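Local atomic coordinates of MccB protein (Escherichia coli, PDB entry 3H5N), a protein that probably adenylates a peptide precursor with ATP to initiate biosynthesis of the antibiotic microcin C7, as a bacterial relative of ubiquitin-activating E1 enzymes. Residues A119-L124 against I211-A216; G127-H132 against N299-L304. One frame throughout, in Å; residues are numbered along the deposited sequence.

Contact 1: residues A119-L124 against I211-A216; sequences AKVVIL and IWVVSA. With ATP (adenosine-5'-triphosphate), chain G.
V122 and W212 are partners in the central parallel pair of a Rossmann-type sheet, where strand 120-124 runs beside strand 211-214. The axes come within 4.7 Å and differ by 21° in direction. V122 is gripped from both ends: its N gives a bond to I211 O, and its O takes V213 N at 2.8 Å in an almost straight bond. L124 N goes on to V213 O at 2.8 Å. L124 O then accepts two amides, S215 N at 3.0 Å and A216 N at 3.2 Å, which ties the turn after the second strand to the first. Side chains alternate between the faces. With CG anti to the carbonyl carbon (chi1 -67°), the W212 indole is laid alongside V122. V122 CB meets W212 CD1 at 3.7 Å, while V122 CG1 lies over one ring face. L124 CD2 approaches W212 CE3 obliquely on this same face of the sheet. On the other face of the sheet V121 CG1 touches both I211 CG2 and V213 CG2, each at 3.9 Å. At the far end A216 CB sits over the adenine ring of ATP, 3.5 Å from its C4. W212 NE1 is hydrogen-bonded to P207 O. Helix 222-232 covers the W212 and V214 face, and helix 295-314 covers the V121, I211 and V213 face. Strand 144-149 flanks the pair beside 120-124, and strand 237-243 beside 211-214.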
ATOM      1  N   ALA A 119       2.257 -31.391  20.286  1.00 20.15           N
ATOM      2  CA  ALA A 119       3.157 -30.598  21.113  1.00 18.99           C
ATOM      3  C   ALA A 119       2.453 -29.421  21.790  1.00 18.82           C
ATOM      4  O   ALA A 119       1.382 -28.990  21.373  1.00 18.65           O
ATOM      5  CB  ALA A 119       4.356 -30.122  20.290  1.00 18.70           C
ATOM      6  N   LYS A 120       3.067 -28.938  22.862  1.00 19.14           N
ATOM      7  CA  LYS A 120       2.588 -27.782  23.603  1.00 19.11           C
ATOM      8  C   LYS A 120       3.770 -26.850  23.757  1.00 18.67           C
ATOM      9  O   LYS A 120       4.829 -27.284  24.213  1.00 19.17           O
ATOM     10  CB  LYS A 120       2.101 -28.246  24.978  1.00 19.98           C
ATOM     11  CG  LYS A 120       1.612 -27.158  25.914  1.00 21.15           C
ATOM     12  CD  LYS A 120       1.259 -27.807  27.227  1.00 25.84           C
ATOM     13  CE  LYS A 120       0.287 -26.987  28.017  1.00 28.38           C
ATOM     14  NZ  LYS A 120      -0.368 -27.825  29.072  1.00 32.54           N
ATOM     15  N   VAL A 121       3.601 -25.585  23.375  1.00 17.54           N
ATOM     16  CA  VAL A 121       4.694 -24.620  23.462  1.00 17.13           C
ATOM     17  C   VAL A 121       4.268 -23.381  24.219  1.00 16.91           C
ATOM     18  O   VAL A 121       3.259 -22.739  23.886  1.00 16.97           O
ATOM     19  CB  VAL A 121       5.252 -24.226  22.074  1.00 16.65           C
ATOM     20  CG1 VAL A 121       6.445 -23.274  22.234  1.00 17.53           C
ATOM     21  CG2 VAL A 121       5.699 -25.478  21.310  1.00 16.12           C
ATOM     22  N   VAL A 122       5.037 -23.068  25.254  1.00 16.20           N
ATOM     23  CA  VAL A 122       4.847 -21.829  26.003  1.00 15.70           C
ATOM     24  C   VAL A 122       5.639 -20.719  25.342  1.00 15.22           C
ATOM     25  O   VAL A 122       6.829 -20.892  25.023  1.00 14.66           O
ATOM     26  CB  VAL A 122       5.259 -21.969  27.490  1.00 15.68           C
ATOM     27  CG1 VAL A 122       5.288 -20.598  28.163  1.00 16.58           C
ATOM     28  CG2 VAL A 122       4.299 -22.913  28.221  1.00 14.31           C
ATOM     29  N   ILE A 123       4.949 -19.597  25.111  1.00 15.13           N
ATOM     30  CA  ILE A 123       5.567 -18.374  24.614  1.00 15.17           C
ATOM     31  C   ILE A 123       5.677 -17.430  25.805  1.00 15.63           C
ATOM     32  O   ILE A 123       4.689 -16.804  26.209  1.00 16.04           O
ATOM     33  CB  ILE A 123       4.726 -17.749  23.448  1.00 15.61           C
ATOM     34  CG1 ILE A 123       4.411 -18.803  22.361  1.00 15.72           C
ATOM     35  CG2 ILE A 123       5.398 -16.515  22.851  1.00 14.71           C
ATOM     36  CD1 ILE A 123       5.632 -19.344  21.575  1.00 17.33           C
ATOM     37  N   LEU A 124       6.867 -17.366  26.401  1.00 15.24           N
ATOM     38  CA  LEU A 124       7.101 -16.501  27.559  1.00 16.51           C
ATOM     39  C   LEU A 124       7.661 -15.163  27.083  1.00 16.69           C
ATOM     40  O   LEU A 124       8.866 -15.030  26.860  1.00 17.57           O
ATOM     41  CB  LEU A 124       8.045 -17.171  28.565  1.00 15.72           C
ATOM     42  CG  LEU A 124       8.235 -16.491  29.924  1.00 16.72           C
ATOM     43  CD1 LEU A 124       6.878 -16.267  30.630  1.00 18.19           C
ATOM     44  CD2 LEU A 124       9.154 -17.335  30.761  1.00 16.32           C
ATOM     45  N   ILE A 211       8.470 -27.282  25.271  1.00 18.64           N
ATOM     46  CA  ILE A 211       9.550 -26.306  25.341  1.00 17.18           C
ATOM     47  C   ILE A 211       8.955 -24.945  25.703  1.00 16.56           C
ATOM     48  O   ILE A 211       7.794 -24.675  25.391  1.00 15.81           O
ATOM     49  CB  ILE A 211      10.326 -26.240  23.972  1.00 17.31           C
ATOM     50  CG1 ILE A 211      11.653 -25.478  24.098  1.00 17.17           C
ATOM     51  CG2 ILE A 211       9.448 -25.669  22.890  1.00 17.16           C
ATOM     52  CD1 ILE A 211      12.539 -25.582  22.867  1.00 18.03           C
ATOM     53  N   TRP A 212       9.737 -24.100  26.381  1.00 16.02           N
ATOM     54  CA  TRP A 212       9.388 -22.695  26.570  1.00 15.66           C
ATOM     55  C   TRP A 212      10.244 -21.882  25.629  1.00 15.72           C
ATOM     56  O   TRP A 212      11.476 -22.076  25.554  1.00 15.30           O
ATOM     57  CB  TRP A 212       9.743 -22.206  27.961  1.00 15.82           C
ATOM     58  CG  TRP A 212       8.977 -22.781  29.121  1.00 17.21           C
ATOM     59  CD1 TRP A 212       8.021 -23.767  29.106  1.00 17.70           C
ATOM     60  CD2 TRP A 212       9.142 -22.399  30.481  1.00 18.77           C
ATOM     61  NE1 TRP A 212       7.576 -24.011  30.390  1.00 18.71           N
ATOM     62  CE2 TRP A 212       8.253 -23.188  31.254  1.00 19.68           C
ATOM     63  CE3 TRP A 212       9.957 -21.464  31.129  1.00 18.33           C
ATOM     64  CZ2 TRP A 212       8.150 -23.057  32.642  1.00 19.42           C
ATOM     65  CZ3 TRP A 212       9.855 -21.336  32.510  1.00 20.25           C
ATOM     66  CH2 TRP A 212       8.957 -22.133  33.248  1.00 19.10           C
ATOM     67  N   VAL A 213       9.595 -20.960  24.941  1.00 15.49           N
ATOM     68  CA  VAL A 213      10.278 -19.943  24.157  1.00 15.55           C
ATOM     69  C   VAL A 213      10.386 -18.665  24.987  1.00 15.13           C
ATOM     70  O   VAL A 213       9.390 -18.005  25.269  1.00 14.96           O
ATOM     71  CB  VAL A 213       9.531 -19.658  22.818  1.00 15.02           C
ATOM     72  CG1 VAL A 213      10.173 -18.481  22.095  1.00 15.59           C
ATOM     73  CG2 VAL A 213       9.523 -20.880  21.919  1.00 15.54           C
ATOM     74  N   VAL A 214      11.606 -18.292  25.343  1.00 15.70           N
ATOM     75  CA  VAL A 214      11.796 -17.234  26.326  1.00 16.54           C
ATOM     76  C   VAL A 214      12.411 -15.999  25.684  1.00 17.41           C
ATOM     77  O   VAL A 214      13.557 -16.021  25.241  1.00 17.72           O
ATOM     78  CB  VAL A 214      12.697 -17.706  27.501  1.00 16.97           C
ATOM     79  CG1 VAL A 214      12.915 -16.587  28.499  1.00 16.49           C
ATOM     80  CG2 VAL A 214      12.113 -18.957  28.175  1.00 15.87           C
ATOM     81  N   SER A 215      11.648 -14.921  25.649  1.00 17.87           N
ATOM     82  CA  SER A 215      12.152 -13.680  25.083  1.00 18.66           C
ATOM     83  C   SER A 215      11.841 -12.512  26.007  1.00 19.74           C
ATOM     84  O   SER A 215      12.282 -11.405  25.747  1.00 20.11           O
ATOM     85  CB  SER A 215      11.597 -13.440  23.670  1.00 18.32           C
ATOM     86  OG  SER A 215      10.182 -13.412  23.682  1.00 17.48           O
ATOM     87  N   ALA A 216      11.081 -12.769  27.073  1.00 20.92           N
ATOM     88  CA  ALA A 216      10.938 -11.800  28.167  1.00 22.97           C
ATOM     89  C   ALA A 216      12.325 -11.473  28.731  1.00 24.43           C
ATOM     90  O   ALA A 216      13.180 -12.371  28.872  1.00 24.43           O
ATOM     91  CB  ALA A 216      10.022 -12.351  29.256  1.00 22.28           C
TER
HETATM   92  PG  ATP G 502       9.695  -2.216  23.334  1.00 39.49           P
HETATM   93  O1G ATP G 502       8.647  -1.179  23.651  1.00 38.28           O
HETATM   94  O2G ATP G 502      10.451  -1.961  22.050  1.00 39.60           O
HETATM   95  O3G ATP G 502      10.601  -2.613  24.477  1.00 38.06           O
HETATM   96  PB  ATP G 502       7.947  -4.316  24.084  1.00 31.18           P
HETATM   97  O1B ATP G 502       6.482  -4.116  23.781  1.00 32.15           O
HETATM   98  O2B ATP G 502       8.452  -4.071  25.493  1.00 31.90           O
HETATM   99  O3B ATP G 502       8.817  -3.529  22.985  1.00 35.39           O
HETATM  100  PA  ATP G 502       9.695  -6.515  23.625  1.00 24.92           P
HETATM  101  O1A ATP G 502       9.988  -6.603  22.137  1.00 23.30           O
HETATM  102  O2A ATP G 502      10.682  -5.886  24.573  1.00 23.85           O
HETATM  103  O3A ATP G 502       8.237  -5.853  23.737  1.00 29.12           O
HETATM  104  O5' ATP G 502       9.388  -8.006  24.164  1.00 25.44           O
HETATM  105  C5' ATP G 502       9.410  -8.329  25.556  1.00 23.36           C
HETATM  106  C4' ATP G 502       8.013  -8.772  25.948  1.00 22.76           C
HETATM  107  O4' ATP G 502       8.120  -9.628  27.086  1.00 23.83           O
HETATM  108  C3' ATP G 502       7.093  -7.612  26.328  1.00 24.10           C
HETATM  109  O3' ATP G 502       5.787  -7.846  25.757  1.00 23.52           O
HETATM  110  C2' ATP G 502       7.030  -7.656  27.849  1.00 24.81           C
HETATM  111  O2' ATP G 502       5.755  -7.260  28.369  1.00 25.30           O
HETATM  112  C1' ATP G 502       7.304  -9.121  28.149  1.00 25.36           C
HETATM  113  N9  ATP G 502       8.029  -9.288  29.425  1.00 26.34           N
HETATM  114  C8  ATP G 502       9.202  -8.716  29.762  1.00 25.77           C
HETATM  115  N7  ATP G 502       9.582  -9.109  31.001  1.00 27.09           N
HETATM  116  C5  ATP G 502       8.627  -9.940  31.464  1.00 28.13           C
HETATM  117  C6  ATP G 502       8.397 -10.709  32.705  1.00 28.51           C
HETATM  118  N6  ATP G 502       9.295 -10.636  33.704  1.00 29.57           N
HETATM  119  N1  ATP G 502       7.277 -11.463  32.797  1.00 28.82           N
HETATM  120  C2  ATP G 502       6.371 -11.534  31.790  1.00 29.37           C
HETATM  121  N3  ATP G 502       6.511 -10.858  30.630  1.00 28.26           N
HETATM  122  C4  ATP G 502       7.601 -10.060  30.420  1.00 27.36           C

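Contact 2: residues G127-H132 against N299-L304; sequences GGIGNH and NVAAAL. With ATP (adenosine-5'-triphosphate), chain G.
H132 and N299 meet where helix 128-140, the first helix after the glycine-rich turn, packs on helix 295-314. The short segments cross at -46°, with axes 8.6 Å apart. H132 CB starts against A302 CB, 3.4 Å away. From there the imidazole stands over the end of N299, with ring and amide planes 42° apart. N299 ND2 lies above one face of the ring, offset toward its rim, and comes within 3.3 Å of H132 CD2. H132 CE1 faces N299 OD1 instead, at 3.2 Å. G128 O lies in the ring plane at the CD2 edge. At the tip, H132 NE2 is close to N299 ND2, but the angle is poor and no hydrogen bond forms. Water 1 serves both groups: it lies in the ring plane, 2.8 Å from H132 NE2, and donates to N299 OD1 at 3.0 Å. One turn earlier I129 has CG1 beside its backbone N (chi1 -57°), and its CD1 reaches A301 CB at 3.9 Å. At the helix start G128 N donates to ATP O1A, and N131 ND2 joins N131 N on G127 O. On its far side helix 295-314 packs on the second subunit, V300 against A303 of that chain. The contact is thus about half apolar, I129 and the alanines, and half polar, H132 over N299. Histidine and amide are coupled through water rather than directly. The amide is also held at ND2 by a hydrogen bond to a residue next to these segments, and the water on OD1 probably helps to fix its turn and that of the ring.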
ATOM      1  N   GLY A 127       6.278  -9.954  22.918  1.00 14.97           N
ATOM      2  CA  GLY A 127       6.706  -8.768  22.202  1.00 14.87           C
ATOM      3  C   GLY A 127       7.117  -9.118  20.781  1.00 14.66           C
ATOM      4  O   GLY A 127       6.498  -9.970  20.134  1.00 15.24           O
ATOM      5  N   GLY A 128       8.175  -8.480  20.300  1.00 14.23           N
ATOM      6  CA  GLY A 128       8.609  -8.658  18.912  1.00 14.28           C
ATOM      7  C   GLY A 128       8.964 -10.095  18.571  1.00 13.88           C
ATOM      8  O   GLY A 128       8.582 -10.598  17.510  1.00 13.73           O
ATOM      9  N   ILE A 129       9.716 -10.750  19.461  1.00 13.68           N
ATOM     10  CA  ILE A 129      10.155 -12.130  19.227  1.00 13.82           C
ATOM     11  C   ILE A 129       8.960 -13.073  19.328  1.00 13.59           C
ATOM     12  O   ILE A 129       8.745 -13.908  18.439  1.00 13.56           O
ATOM     13  CB  ILE A 129      11.296 -12.577  20.203  1.00 13.71           C
ATOM     14  CG1 ILE A 129      12.518 -11.648  20.110  1.00 14.77           C
ATOM     15  CG2 ILE A 129      11.679 -14.055  19.986  1.00 13.12           C
ATOM     16  CD1 ILE A 129      13.359 -11.864  18.874  1.00 12.77           C
ATOM     17  N   GLY A 130       8.167 -12.917  20.392  1.00 13.69           N
ATOM     18  CA  GLY A 130       7.005 -13.762  20.622  1.00 13.97           C
ATOM     19  C   GLY A 130       5.945 -13.673  19.538  1.00 14.30           C
ATOM     20  O   GLY A 130       5.314 -14.675  19.210  1.00 15.33           O
ATOM     21  N   ASN A 131       5.736 -12.478  18.998  1.00 14.46           N
ATOM     22  CA  ASN A 131       4.847 -12.276  17.853  1.00 14.59           C
ATOM     23  C   ASN A 131       5.280 -13.196  16.702  1.00 15.16           C
ATOM     24  O   ASN A 131       4.502 -14.022  16.222  1.00 15.21           O
ATOM     25  CB  ASN A 131       4.910 -10.815  17.369  1.00 14.87           C
ATOM     26  CG  ASN A 131       3.735  -9.961  17.861  1.00 15.49           C
ATOM     27  OD1 ASN A 131       2.859  -9.598  17.083  1.00 17.44           O
ATOM     28  ND2 ASN A 131       3.749  -9.599  19.141  1.00 14.83           N
ATOM     29  N   HIS A 132       6.546 -13.058  16.303  1.00 14.36           N
ATOM     30  CA  HIS A 132       7.074 -13.763  15.126  1.00 13.92           C
ATOM     31  C   HIS A 132       7.234 -15.263  15.312  1.00 13.33           C
ATOM     32  O   HIS A 132       6.950 -16.006  14.383  1.00 13.30           O
ATOM     33  CB  HIS A 132       8.396 -13.156  14.664  1.00 13.81           C
ATOM     34  CG  HIS A 132       8.226 -12.000  13.741  1.00 12.65           C
ATOM     35  ND1 HIS A 132       8.127 -12.148  12.376  1.00 13.87           N
ATOM     36  CD2 HIS A 132       8.125 -10.674  13.987  1.00 13.66           C
ATOM     37  CE1 HIS A 132       7.967 -10.961  11.819  1.00 13.72           C
ATOM     38  NE2 HIS A 132       7.954 -10.052  12.777  1.00 13.89           N
ATOM     39  N   ASN A 299      13.461 -10.209  13.607  1.00 11.26           N
ATOM     40  CA  ASN A 299      12.798 -11.259  12.821  1.00 11.46           C
ATOM     41  C   ASN A 299      13.756 -12.386  12.513  1.00 11.08           C
ATOM     42  O   ASN A 299      13.361 -13.555  12.466  1.00 11.19           O
ATOM     43  CB  ASN A 299      12.222 -10.712  11.510  1.00 11.49           C
ATOM     44  CG  ASN A 299      11.114  -9.680  11.714  1.00 12.38           C
ATOM     45  OD1 ASN A 299      10.479  -9.261  10.738  1.00 16.55           O
ATOM     46  ND2 ASN A 299      10.869  -9.266  12.959  1.00 11.55           N
ATOM     47  N   VAL A 300      15.020 -12.039  12.293  1.00 10.97           N
ATOM     48  CA  VAL A 300      16.057 -13.058  12.166  1.00 10.97           C
ATOM     49  C   VAL A 300      16.145 -13.940  13.415  1.00 11.47           C
ATOM     50  O   VAL A 300      16.081 -15.162  13.315  1.00 11.28           O
ATOM     51  CB  VAL A 300      17.427 -12.457  11.824  1.00 10.50           C
ATOM     52  CG1 VAL A 300      18.506 -13.537  11.919  1.00  9.95           C
ATOM     53  CG2 VAL A 300      17.400 -11.865  10.382  1.00 11.33           C
ATOM     54  N   ALA A 301      16.271 -13.325  14.586  1.00 10.81           N
ATOM     55  CA  ALA A 301      16.355 -14.091  15.836  1.00 11.25           C
ATOM     56  C   ALA A 301      15.102 -14.962  16.047  1.00 11.87           C
ATOM     57  O   ALA A 301      15.220 -16.154  16.374  1.00 12.33           O
ATOM     58  CB  ALA A 301      16.582 -13.152  17.004  1.00 11.22           C
ATOM     59  N   ALA A 302      13.918 -14.383  15.796  1.00 11.90           N
ATOM     60  CA  ALA A 302      12.660 -15.121  15.946  1.00 11.49           C
ATOM     61  C   ALA A 302      12.540 -16.291  14.973  1.00 10.80           C
ATOM     62  O   ALA A 302      12.147 -17.377  15.388  1.00 11.66           O
ATOM     63  CB  ALA A 302      11.464 -14.208  15.818  1.00 10.52           C
ATOM     64  N   ALA A 303      12.887 -16.083  13.696  1.00 10.30           N
ATOM     65  CA  ALA A 303      12.788 -17.135  12.674  1.00 10.25           C
ATOM     66  C   ALA A 303      13.650 -18.348  12.978  1.00 10.99           C
ATOM     67  O   ALA A 303      13.190 -19.497  12.918  1.00 10.80           O
ATOM     68  CB  ALA A 303      13.122 -16.579  11.280  1.00 10.40           C
ATOM     69  N   LEU A 304      14.908 -18.108  13.316  1.00 10.75           N
ATOM     70  CA  LEU A 304      15.807 -19.221  13.613  1.00 10.68           C
ATOM     71  C   LEU A 304      15.483 -19.887  14.962  1.00 10.92           C
ATOM     72  O   LEU A 304      15.641 -21.107  15.094  1.00 10.10           O
ATOM     73  CB  LEU A 304      17.274 -18.783  13.524  1.00 11.07           C
ATOM     74  CG  LEU A 304      17.700 -18.371  12.100  1.00 11.85           C
ATOM     75  CD1 LEU A 304      19.036 -17.662  12.176  1.00 13.48           C
ATOM     76  CD2 LEU A 304      17.798 -19.589  11.167  1.00 13.45           C
TER
HETATM   77  PG  ATP G 502       9.695  -2.216  23.334  1.00 39.49           P
HETATM   78  O1G ATP G 502       8.647  -1.179  23.651  1.00 38.28           O
HETATM   79  O2G ATP G 502      10.451  -1.961  22.050  1.00 39.60           O
HETATM   80  O3G ATP G 502      10.601  -2.613  24.477  1.00 38.06           O
HETATM   81  PB  ATP G 502       7.947  -4.316  24.084  1.00 31.18           P
HETATM   82  O1B ATP G 502       6.482  -4.116  23.781  1.00 32.15           O
HETATM   83  O2B ATP G 502       8.452  -4.071  25.493  1.00 31.90           O
HETATM   84  O3B ATP G 502       8.817  -3.529  22.985  1.00 35.39           O
HETATM   85  PA  ATP G 502       9.695  -6.515  23.625  1.00 24.92           P
HETATM   86  O1A ATP G 502       9.988  -6.603  22.137  1.00 23.30           O
HETATM   87  O2A ATP G 502      10.682  -5.886  24.573  1.00 23.85           O
HETATM   88  O3A ATP G 502       8.237  -5.853  23.737  1.00 29.12           O
HETATM   89  O5' ATP G 502       9.388  -8.006  24.164  1.00 25.44           O
HETATM   90  C5' ATP G 502       9.410  -8.329  25.556  1.00 23.36           C
HETATM   91  C4' ATP G 502       8.013  -8.772  25.948  1.00 22.76           C
HETATM   92  O4' ATP G 502       8.120  -9.628  27.086  1.00 23.83           O
HETATM   93  C3' ATP G 502       7.093  -7.612  26.328  1.00 24.10           C
HETATM   94  O3' ATP G 502       5.787  -7.846  25.757  1.00 23.52           O
HETATM   95  C2' ATP G 502       7.030  -7.656  27.849  1.00 24.81           C
HETATM   96  O2' ATP G 502       5.755  -7.260  28.369  1.00 25.30           O
HETATM   97  C1' ATP G 502       7.304  -9.121  28.149  1.00 25.36           C
HETATM   98  N9  ATP G 502       8.029  -9.288  29.425  1.00 26.34           N
HETATM   99  C8  ATP G 502       9.202  -8.716  29.762  1.00 25.77           C
HETATM  100  N7  ATP G 502       9.582  -9.109  31.001  1.00 27.09           N
HETATM  101  C5  ATP G 502       8.627  -9.940  31.464  1.00 28.13           C
HETATM  102  C6  ATP G 502       8.397 -10.709  32.705  1.00 28.51           C
HETATM  103  N6  ATP G 502       9.295 -10.636  33.704  1.00 29.57           N
HETATM  104  N1  ATP G 502       7.277 -11.463  32.797  1.00 28.82           N
HETATM  105  C2  ATP G 502       6.371 -11.534  31.790  1.00 29.37           C
HETATM  106  N3  ATP G 502       6.511 -10.858  30.630  1.00 28.26           N
HETATM  107  C4  ATP G 502       7.601 -10.060  30.420  1.00 27.36           C
HETATM  108  O   HOH W   1       7.888  -7.838  11.080  1.00 16.55           O

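From the N terminus the order is 119-124, 127-132, 211-216, 299-304. The two contacts therefore cross: contact 1 closes a loop of 86 residues, and contact 2 opens within that loop and closes well beyond it. Strand 120-124 leads through the glycine turn straight into helix 128-140. Contact 1 brings strand 211-214 back to this strand, and contact 2 brings helix 295-314 back to this helix. The contacts touch each other, S215 CB lying 3.6 Å from I129 CB and I123 CG2 packing on G130 CA. Together they join the centre of the sheet to two helices, and both border the ATP.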